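PDB 6M7L: putative non-ribosomal peptide synthetase from Actinomadura parvosata subsp. kistnae, which probably forms a condensation-type domain of a peptide-assembly megaenzyme, related to the X-domains that recruit cross-linking P450 enzymes during glycopeptide antibiotic synthesis. Local coordinates for residues A[209-214]-A[348-353]; A[317-322]-A[344-349]. All blocks are in the same frame, centred on the assembly; numbering follows the deposited sequence.

Interactions 1 and 2 are two sides of one junction, their centres about 8 Å apart. They share His348 and Gln349, which lie where helix 331-346 gives way to the loop before helix 353-360. In interaction 1 this loop is held by helix 207-218, chiefly through His348; in interaction 2 the end of helix 331-346 and Gln349 rest on strand 317-324. Direct packing also joins the two sites: Phe214 CZ lies 3.5 Å from Asp344 CB, and Phe353 CB lies 3.4 Å from Trp318 O. The other chain of the assembly touches neither contact, and both are structural packing within the condensation-type fold.

Interaction 1. Residues A[209-214]-A[348-353]; sequences WDQIEF and HQDLPF
A first torsion of 167° in Phe214 and one of -66° in His348, whose CG sits beside its own backbone N, swing the two rings together face to face. Their planes are 4° apart and their centroids 3.5 Å, an almost fully overlapped stack. The imidazole ND1 is hydrogen-bonded to Asp344 O in the last turn of helix 331-346, though the bond is modelled too short for its strength to be judged. Gln211 reaches the same histidine from another direction: its CG sits at the ring edge, 3.3 Å from His348 CD2.

Beyond CG the Gln211 chain runs extended, carrying the amide into the turn of the loop, where both ends of the amide are used. NE2 donates to Asp350 OD1 at 3.0 Å, meeting the lone pair that faces away from the other carboxylate oxygen, although the acceptor is tilted from the amide plane. OE1 receives two weak bonds, from Asp350 N and from Leu351 N, each backbone nitrogen being 3.3 Å from OE1. This buried glutamine thus offers one acceptor to two successive N-H groups of the loop. One residue further along the helix, Ile212 CG1 packs at 3.6 Å against Leu351 CD2, while Leu351 also touches Leu356 of helix 353-360. Helix 207-218 thereby packs on the loop joining helices 331-346 and 353-360, within a condensation domain of the CoA-dependent acyltransferase clan.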
ATOM      1  N   TRP A 209      10.823  28.989  21.122  1.00103.39           N
ATOM      2  CA  TRP A 209      11.143  30.414  21.074  1.00 99.63           C
ATOM      3  C   TRP A 209      12.185  30.706  20.004  1.00 98.47           C
ATOM      4  O   TRP A 209      12.065  31.689  19.262  1.00 94.02           O
ATOM      5  CB  TRP A 209      11.638  30.891  22.439  1.00106.30           C
ATOM      6  CG  TRP A 209      11.900  32.374  22.534  1.00111.12           C
ATOM      7  CD1 TRP A 209      11.078  33.315  23.087  1.00110.12           C
ATOM      8  CD2 TRP A 209      13.067  33.079  22.081  1.00105.74           C
ATOM      9  NE1 TRP A 209      11.656  34.559  23.000  1.00108.90           N
ATOM     10  CE2 TRP A 209      12.875  34.441  22.386  1.00106.93           C
ATOM     11  CE3 TRP A 209      14.251  32.691  21.444  1.00106.40           C
ATOM     12  CZ2 TRP A 209      13.823  35.416  22.076  1.00108.05           C
ATOM     13  CZ3 TRP A 209      15.189  33.661  21.136  1.00107.50           C
ATOM     14  CH2 TRP A 209      14.970  35.007  21.453  1.00108.71           C
ATOM     15  N   ASP A 210      13.228  29.872  19.918  1.00 98.52           N
ATOM     16  CA  ASP A 210      14.190  30.010  18.830  1.00 98.83           C
ATOM     17  C   ASP A 210      13.503  29.896  17.478  1.00 91.71           C
ATOM     18  O   ASP A 210      13.854  30.607  16.530  1.00 94.80           O
ATOM     19  CB  ASP A 210      15.294  28.956  18.948  1.00100.43           C
ATOM     20  CG  ASP A 210      16.584  29.517  19.514  1.00104.03           C
ATOM     21  OD1 ASP A 210      17.326  28.755  20.171  1.00102.58           O
ATOM     22  OD2 ASP A 210      16.850  30.721  19.310  1.00 98.87           O
ATOM     23  N   GLN A 211      12.509  29.012  17.373  1.00 86.70           N
ATOM     24  CA  GLN A 211      11.825  28.818  16.101  1.00 85.20           C
ATOM     25  C   GLN A 211      10.856  29.953  15.800  1.00 87.37           C
ATOM     26  O   GLN A 211      10.768  30.406  14.652  1.00 86.15           O
ATOM     27  CB  GLN A 211      11.108  27.468  16.095  1.00 82.96           C
ATOM     28  CG  GLN A 211      11.893  26.410  15.355  1.00 79.46           C
ATOM     29  CD  GLN A 211      11.604  25.004  15.819  1.00 75.13           C
ATOM     30  OE1 GLN A 211      10.460  24.647  16.091  1.00 77.57           O
ATOM     31  NE2 GLN A 211      12.651  24.194  15.916  1.00 74.88           N
ATOM     32  N   ILE A 212      10.121  30.428  16.810  1.00 86.34           N
ATOM     33  CA  ILE A 212       9.254  31.586  16.612  1.00 86.04           C
ATOM     34  C   ILE A 212      10.070  32.783  16.141  1.00 84.73           C
ATOM     35  O   ILE A 212       9.663  33.511  15.228  1.00 82.38           O
ATOM     36  CB  ILE A 212       8.476  31.905  17.902  1.00 88.17           C
ATOM     37  CG1 ILE A 212       7.507  30.770  18.238  1.00 82.56           C
ATOM     38  CG2 ILE A 212       7.730  33.225  17.764  1.00 77.67           C
ATOM     39  CD1 ILE A 212       6.684  31.020  19.480  1.00 78.60           C
ATOM     40  N   GLU A 213      11.242  32.994  16.745  1.00 88.37           N
ATOM     41  CA  GLU A 213      12.118  34.075  16.309  1.00 83.84           C
ATOM     42  C   GLU A 213      12.635  33.834  14.898  1.00 81.57           C
ATOM     43  O   GLU A 213      12.817  34.784  14.128  1.00 86.77           O
ATOM     44  CB  GLU A 213      13.286  34.230  17.284  1.00 91.07           C
ATOM     45  CG  GLU A 213      12.903  34.830  18.623  1.00 93.98           C
ATOM     46  CD  GLU A 213      12.296  36.212  18.484  1.00101.49           C
ATOM     47  OE1 GLU A 213      11.110  36.384  18.843  1.00 97.39           O
ATOM     48  OE2 GLU A 213      13.004  37.124  18.005  1.00 96.67           O
ATOM     49  N   PHE A 214      12.879  32.571  14.541  1.00 84.29           N
ATOM     50  CA  PHE A 214      13.395  32.261  13.211  1.00 84.96           C
ATOM     51  C   PHE A 214      12.424  32.704  12.126  1.00 80.22           C
ATOM     52  O   PHE A 214      12.822  33.333  11.139  1.00 78.95           O
ATOM     53  CB  PHE A 214      13.686  30.763  13.092  1.00 78.89           C
ATOM     54  CG  PHE A 214      13.929  30.303  11.682  1.00 79.56           C
ATOM     55  CD1 PHE A 214      15.173  30.454  11.093  1.00 76.82           C
ATOM     56  CD2 PHE A 214      12.911  29.718  10.943  1.00 72.81           C
ATOM     57  CE1 PHE A 214      15.398  30.032   9.796  1.00 72.32           C
ATOM     58  CE2 PHE A 214      13.131  29.298   9.646  1.00 72.04           C
ATOM     59  CZ  PHE A 214      14.376  29.454   9.072  1.00 72.82           C
ATOM     60  N   HIS A 348      13.166  23.931  11.379  1.00 74.27           N
ATOM     61  CA  HIS A 348      12.336  24.783  12.226  1.00 75.14           C
ATOM     62  C   HIS A 348      10.861  24.444  12.061  1.00 70.89           C
ATOM     63  O   HIS A 348      10.006  25.335  12.010  1.00 72.51           O
ATOM     64  CB  HIS A 348      12.565  26.263  11.914  1.00 70.71           C
ATOM     65  CG  HIS A 348      13.936  26.756  12.256  1.00 72.84           C
ATOM     66  ND1 HIS A 348      15.002  26.656  11.387  1.00 75.00           N
ATOM     67  CD2 HIS A 348      14.411  27.370  13.365  1.00 70.18           C
ATOM     68  CE1 HIS A 348      16.076  27.182  11.950  1.00 77.33           C
ATOM     69  NE2 HIS A 348      15.745  27.621  13.150  1.00 74.84           N
ATOM     70  N   GLN A 349      10.529  23.155  11.985  1.00 75.14           N
ATOM     71  CA  GLN A 349       9.165  22.736  11.684  1.00 74.28           C
ATOM     72  C   GLN A 349       8.431  22.177  12.901  1.00 71.39           C
ATOM     73  O   GLN A 349       7.450  21.445  12.742  1.00 73.97           O
ATOM     74  CB  GLN A 349       9.165  21.716  10.546  1.00 76.17           C
ATOM     75  CG  GLN A 349       9.974  20.464  10.818  1.00 78.49           C
ATOM     76  CD  GLN A 349      10.202  19.648   9.565  1.00 82.64           C
ATOM     77  OE1 GLN A 349      10.039  20.146   8.449  1.00 79.89           O
ATOM     78  NE2 GLN A 349      10.581  18.388   9.738  1.00 89.01           N
ATOM     79  N   ASP A 350       8.874  22.513  14.110  1.00 71.63           N
ATOM     80  CA  ASP A 350       8.153  22.084  15.303  1.00 72.71           C
ATOM     81  C   ASP A 350       7.087  23.085  15.721  1.00 72.63           C
ATOM     82  O   ASP A 350       6.080  22.694  16.322  1.00 74.61           O
ATOM     83  CB  ASP A 350       9.131  21.842  16.455  1.00 77.77           C
ATOM     84  CG  ASP A 350      10.283  20.943  16.057  1.00 76.79           C
ATOM     85  OD1 ASP A 350      11.353  21.473  15.688  1.00 72.68           O
ATOM     86  OD2 ASP A 350      10.113  19.706  16.096  1.00 92.41           O
ATOM     87  N   LEU A 351       7.286  24.359  15.417  1.00 79.01           N
ATOM     88  CA  LEU A 351       6.230  25.349  15.579  1.00 73.10           C
ATOM     89  C   LEU A 351       5.153  25.108  14.530  1.00 74.58           C
ATOM     90  O   LEU A 351       5.457  25.135  13.330  1.00 76.12           O
ATOM     91  CB  LEU A 351       6.802  26.757  15.443  1.00 75.87           C
ATOM     92  CG  LEU A 351       5.799  27.912  15.427  1.00 74.80           C
ATOM     93  CD1 LEU A 351       5.065  28.004  16.754  1.00 74.82           C
ATOM     94  CD2 LEU A 351       6.496  29.222  15.098  1.00 69.88           C
ATOM     95  N   PRO A 352       3.904  24.857  14.919  1.00 70.06           N
ATOM     96  CA  PRO A 352       2.867  24.578  13.922  1.00 69.33           C
ATOM     97  C   PRO A 352       2.573  25.804  13.074  1.00 72.77           C
ATOM     98  O   PRO A 352       2.633  26.943  13.543  1.00 74.17           O
ATOM     99  CB  PRO A 352       1.650  24.183  14.769  1.00 65.53           C
ATOM    100  CG  PRO A 352       2.197  23.875  16.130  1.00 71.70           C
ATOM    101  CD  PRO A 352       3.382  24.771  16.291  1.00 75.86           C
ATOM    102  N   PHE A 353       2.252  25.549  11.803  1.00 70.93           N
ATOM    103  CA  PHE A 353       1.985  26.643  10.873  1.00 65.41           C
ATOM    104  C   PHE A 353       0.833  27.513  11.355  1.00 63.46           C
ATOM    105  O   PHE A 353       0.883  28.743  11.238  1.00 64.39           O
ATOM    106  CB  PHE A 353       1.685  26.091   9.481  1.00 55.80           C
ATOM    107  CG  PHE A 353       1.255  27.141   8.501  1.00 55.67           C
ATOM    108  CD1 PHE A 353       2.184  28.001   7.941  1.00 52.29           C
ATOM    109  CD2 PHE A 353      -0.078  27.273   8.143  1.00 57.77           C
ATOM    110  CE1 PHE A 353       1.792  28.973   7.043  1.00 56.15           C
ATOM    111  CE2 PHE A 353      -0.475  28.242   7.245  1.00 47.64           C
ATOM    112  CZ  PHE A 353       0.463  29.091   6.691  1.00 54.59           C
TER

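Interaction 2. Residues A[317-322]-A[344-349]; sequences RWLALP and DAHRHQ
Leu319 points from segment 317-322 of strand 317-324 into the end of helix 331-346, and its branches meet the helix end and the loop beyond it. Its CB is still 5.3 Å from Ala345 CB. A first torsion of -152° places CG roughly opposite the backbone N, which brings CG to 3.9 Å from the same methyl. There the chain forks. CD1 turns to the loop side and reaches Gln349 CB at 3.9 Å, with the carbonyl oxygen of Ala345 also beside it. CD2 takes the other direction and stands over the middle of the His346 imidazole, 3.7 Å from the ring centroid and 6° off the normal, a CH-pi contact made over the face. The same CD2 lies 3.8 Å from Ala345 CB, so this one methyl touches both the Ala345 methyl and the His346 ring. His346 ND1 is bound to Ser342 O one turn earlier, which should help to hold the ring face toward the leucine methyl.

The strand is paired antiparallel with strand 292-299, and the helix that follows it in sequence packs against this strand pair, within the condensation-type fold; His346 and Gln349 both touch Leu299 of the partner strand. An alanine in place of Leu319 would take away both methyl branches and would probably leave a gap between strand and helix, with the face of His346 lacking its CH-pi partner.

On one flank Leu321 CD2 adds a further apolar contact to Ala345 CB, at 4.0 Å. At the other end of the strand, Arg317 NH1 approaches Gln349 NE2 to 3.6 Å with the guanidinium and amide planes 69° apart. No hydrogen bond joins them; Arg317 NH2 is hydrogen-bonded to Pro300 O.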
ATOM      1  N   ARG A 317       1.236  19.120   8.271  1.00 63.00           N
ATOM      2  CA  ARG A 317       2.120  20.222   8.613  1.00 61.06           C
ATOM      3  C   ARG A 317       2.380  21.041   7.359  1.00 59.64           C
ATOM      4  O   ARG A 317       2.664  20.481   6.294  1.00 62.61           O
ATOM      5  CB  ARG A 317       3.439  19.719   9.201  1.00 64.33           C
ATOM      6  CG  ARG A 317       3.315  19.078  10.573  1.00 69.42           C
ATOM      7  CD  ARG A 317       4.606  18.369  10.936  1.00 67.88           C
ATOM      8  NE  ARG A 317       4.922  17.327   9.964  1.00 63.85           N
ATOM      9  CZ  ARG A 317       6.142  16.845   9.753  1.00 72.76           C
ATOM     10  NH1 ARG A 317       7.173  17.316  10.440  1.00 74.63           N
ATOM     11  NH2 ARG A 317       6.332  15.897   8.845  1.00 67.69           N
ATOM     12  N   TRP A 318       2.268  22.358   7.480  1.00 58.79           N
ATOM     13  CA  TRP A 318       2.524  23.268   6.378  1.00 57.41           C
ATOM     14  C   TRP A 318       3.810  24.037   6.641  1.00 53.62           C
ATOM     15  O   TRP A 318       4.110  24.391   7.784  1.00 60.04           O
ATOM     16  CB  TRP A 318       1.351  24.230   6.177  1.00 51.35           C
ATOM     17  CG  TRP A 318       0.183  23.578   5.503  1.00 53.94           C
ATOM     18  CD1 TRP A 318      -0.862  22.940   6.104  1.00 53.35           C
ATOM     19  CD2 TRP A 318      -0.049  23.484   4.091  1.00 53.29           C
ATOM     20  NE1 TRP A 318      -1.734  22.462   5.156  1.00 49.29           N
ATOM     21  CE2 TRP A 318      -1.258  22.784   3.912  1.00 45.64           C
ATOM     22  CE3 TRP A 318       0.646  23.930   2.963  1.00 53.07           C
ATOM     23  CZ2 TRP A 318      -1.787  22.519   2.651  1.00 45.75           C
ATOM     24  CZ3 TRP A 318       0.118  23.666   1.709  1.00 50.41           C
ATOM     25  CH2 TRP A 318      -1.085  22.966   1.565  1.00 44.99           C
ATOM     26  N   LEU A 319       4.569  24.285   5.577  1.00 49.81           N
ATOM     27  CA  LEU A 319       5.888  24.894   5.686  1.00 56.22           C
ATOM     28  C   LEU A 319       5.994  26.037   4.689  1.00 57.32           C
ATOM     29  O   LEU A 319       5.908  25.817   3.477  1.00 59.46           O
ATOM     30  CB  LEU A 319       6.988  23.858   5.437  1.00 59.25           C
ATOM     31  CG  LEU A 319       8.330  24.116   6.117  1.00 58.20           C
ATOM     32  CD1 LEU A 319       8.147  24.131   7.627  1.00 52.35           C
ATOM     33  CD2 LEU A 319       9.351  23.067   5.701  1.00 65.05           C
ATOM     34  N   ALA A 320       6.177  27.252   5.198  1.00 51.48           N
ATOM     35  CA  ALA A 320       6.440  28.398   4.340  1.00 56.25           C
ATOM     36  C   ALA A 320       7.884  28.360   3.859  1.00 61.08           C
ATOM     37  O   ALA A 320       8.792  27.981   4.607  1.00 64.70           O
ATOM     38  CB  ALA A 320       6.167  29.704   5.086  1.00 49.54           C
ATOM     39  N   LEU A 321       8.097  28.750   2.604  1.00 57.32           N
ATOM     40  CA  LEU A 321       9.422  28.731   1.982  1.00 52.62           C
ATOM     41  C   LEU A 321       9.708  30.087   1.348  1.00 52.54           C
ATOM     42  O   LEU A 321       9.817  30.204   0.121  1.00 55.45           O
ATOM     43  CB  LEU A 321       9.517  27.610   0.946  1.00 58.06           C
ATOM     44  CG  LEU A 321       9.088  26.216   1.414  1.00 55.51           C
ATOM     45  CD1 LEU A 321       9.130  25.223   0.265  1.00 49.22           C
ATOM     46  CD2 LEU A 321       9.956  25.746   2.570  1.00 54.78           C
ATOM     47  N   PRO A 322       9.850  31.137   2.159  1.00 52.45           N
ATOM     48  CA  PRO A 322      10.073  32.477   1.598  1.00 62.26           C
ATOM     49  C   PRO A 322      11.433  32.575   0.922  1.00 67.72           C
ATOM     50  O   PRO A 322      12.462  32.222   1.503  1.00 65.84           O
ATOM     51  CB  PRO A 322       9.988  33.393   2.824  1.00 61.78           C
ATOM     52  CG  PRO A 322      10.374  32.518   3.959  1.00 59.19           C
ATOM     53  CD  PRO A 322       9.830  31.160   3.633  1.00 52.19           C
ATOM     54  N   ASP A 344      16.765  25.447   6.168  1.00 74.60           N
ATOM     55  CA  ASP A 344      16.492  26.155   7.415  1.00 72.84           C
ATOM     56  C   ASP A 344      15.054  25.941   7.869  1.00 70.27           C
ATOM     57  O   ASP A 344      14.791  25.820   9.071  1.00 71.68           O
ATOM     58  CB  ASP A 344      16.786  27.647   7.249  1.00 77.34           C
ATOM     59  CG  ASP A 344      18.216  27.915   6.818  1.00 81.73           C
ATOM     60  OD1 ASP A 344      19.093  27.068   7.092  1.00 86.55           O
ATOM     61  OD2 ASP A 344      18.461  28.976   6.206  1.00 80.03           O
ATOM     62  N   ALA A 345      14.111  25.887   6.925  1.00 73.42           N
ATOM     63  CA  ALA A 345      12.709  25.688   7.284  1.00 66.22           C
ATOM     64  C   ALA A 345      12.488  24.307   7.888  1.00 68.17           C
ATOM     65  O   ALA A 345      11.810  24.167   8.913  1.00 67.26           O
ATOM     66  CB  ALA A 345      11.817  25.888   6.059  1.00 57.36           C
ATOM     67  N   HIS A 346      13.050  23.269   7.260  1.00 72.42           N
ATOM     68  CA  HIS A 346      12.924  21.922   7.806  1.00 74.17           C
ATOM     69  C   HIS A 346      13.661  21.765   9.130  1.00 71.77           C
ATOM     70  O   HIS A 346      13.377  20.821   9.874  1.00 71.72           O
ATOM     71  CB  HIS A 346      13.425  20.891   6.795  1.00 66.08           C
ATOM     72  CG  HIS A 346      12.455  20.610   5.690  1.00 67.04           C
ATOM     73  ND1 HIS A 346      12.505  21.252   4.472  1.00 74.28           N
ATOM     74  CD2 HIS A 346      11.402  19.761   5.625  1.00 60.89           C
ATOM     75  CE1 HIS A 346      11.529  20.806   3.700  1.00 73.99           C
ATOM     76  NE2 HIS A 346      10.845  19.901   4.376  1.00 73.27           N
ATOM     77  N   ARG A 347      14.596  22.663   9.437  1.00 72.19           N
ATOM     78  CA  ARG A 347      15.209  22.718  10.758  1.00 74.83           C
ATOM     79  C   ARG A 347      14.351  23.465  11.772  1.00 74.44           C
ATOM     80  O   ARG A 347      14.774  23.613  12.924  1.00 76.97           O
ATOM     81  CB  ARG A 347      16.590  23.377  10.678  1.00 74.66           C
ATOM     82  CG  ARG A 347      17.734  22.411  10.425  1.00 84.71           C
ATOM     83  CD  ARG A 347      19.086  23.079  10.636  1.00 86.60           C
ATOM     84  NE  ARG A 347      19.506  23.865   9.480  1.00 86.32           N
ATOM     85  CZ  ARG A 347      20.192  23.369   8.455  1.00 82.74           C
ATOM     86  NH1 ARG A 347      20.530  22.087   8.445  1.00 79.74           N
ATOM     87  NH2 ARG A 347      20.539  24.151   7.441  1.00 84.78           N
ATOM     88  N   HIS A 348      13.166  23.931  11.379  1.00 74.27           N
ATOM     89  CA  HIS A 348      12.336  24.783  12.226  1.00 75.14           C
ATOM     90  C   HIS A 348      10.861  24.444  12.061  1.00 70.89           C
ATOM     91  O   HIS A 348      10.006  25.335  12.010  1.00 72.51           O
ATOM     92  CB  HIS A 348      12.565  26.263  11.914  1.00 70.71           C
ATOM     93  CG  HIS A 348      13.936  26.756  12.256  1.00 72.84           C
ATOM     94  ND1 HIS A 348      15.002  26.656  11.387  1.00 75.00           N
ATOM     95  CD2 HIS A 348      14.411  27.370  13.365  1.00 70.18           C
ATOM     96  CE1 HIS A 348      16.076  27.182  11.950  1.00 77.33           C
ATOM     97  NE2 HIS A 348      15.745  27.621  13.150  1.00 74.84           N
ATOM     98  N   GLN A 349      10.529  23.155  11.985  1.00 75.14           N
ATOM     99  CA  GLN A 349       9.165  22.736  11.684  1.00 74.28           C
ATOM    100  C   GLN A 349       8.431  22.177  12.901  1.00 71.39           C
ATOM    101  O   GLN A 349       7.450  21.445  12.742  1.00 73.97           O
ATOM    102  CB  GLN A 349       9.165  21.716  10.546  1.00 76.17           C
ATOM    103  CG  GLN A 349       9.974  20.464  10.818  1.00 78.49           C
ATOM    104  CD  GLN A 349      10.202  19.648   9.565  1.00 82.64           C
ATOM    105  OE1 GLN A 349      10.039  20.146   8.449  1.00 79.89           O
ATOM    106  NE2 GLN A 349      10.581  18.388   9.738  1.00 89.01           N
TER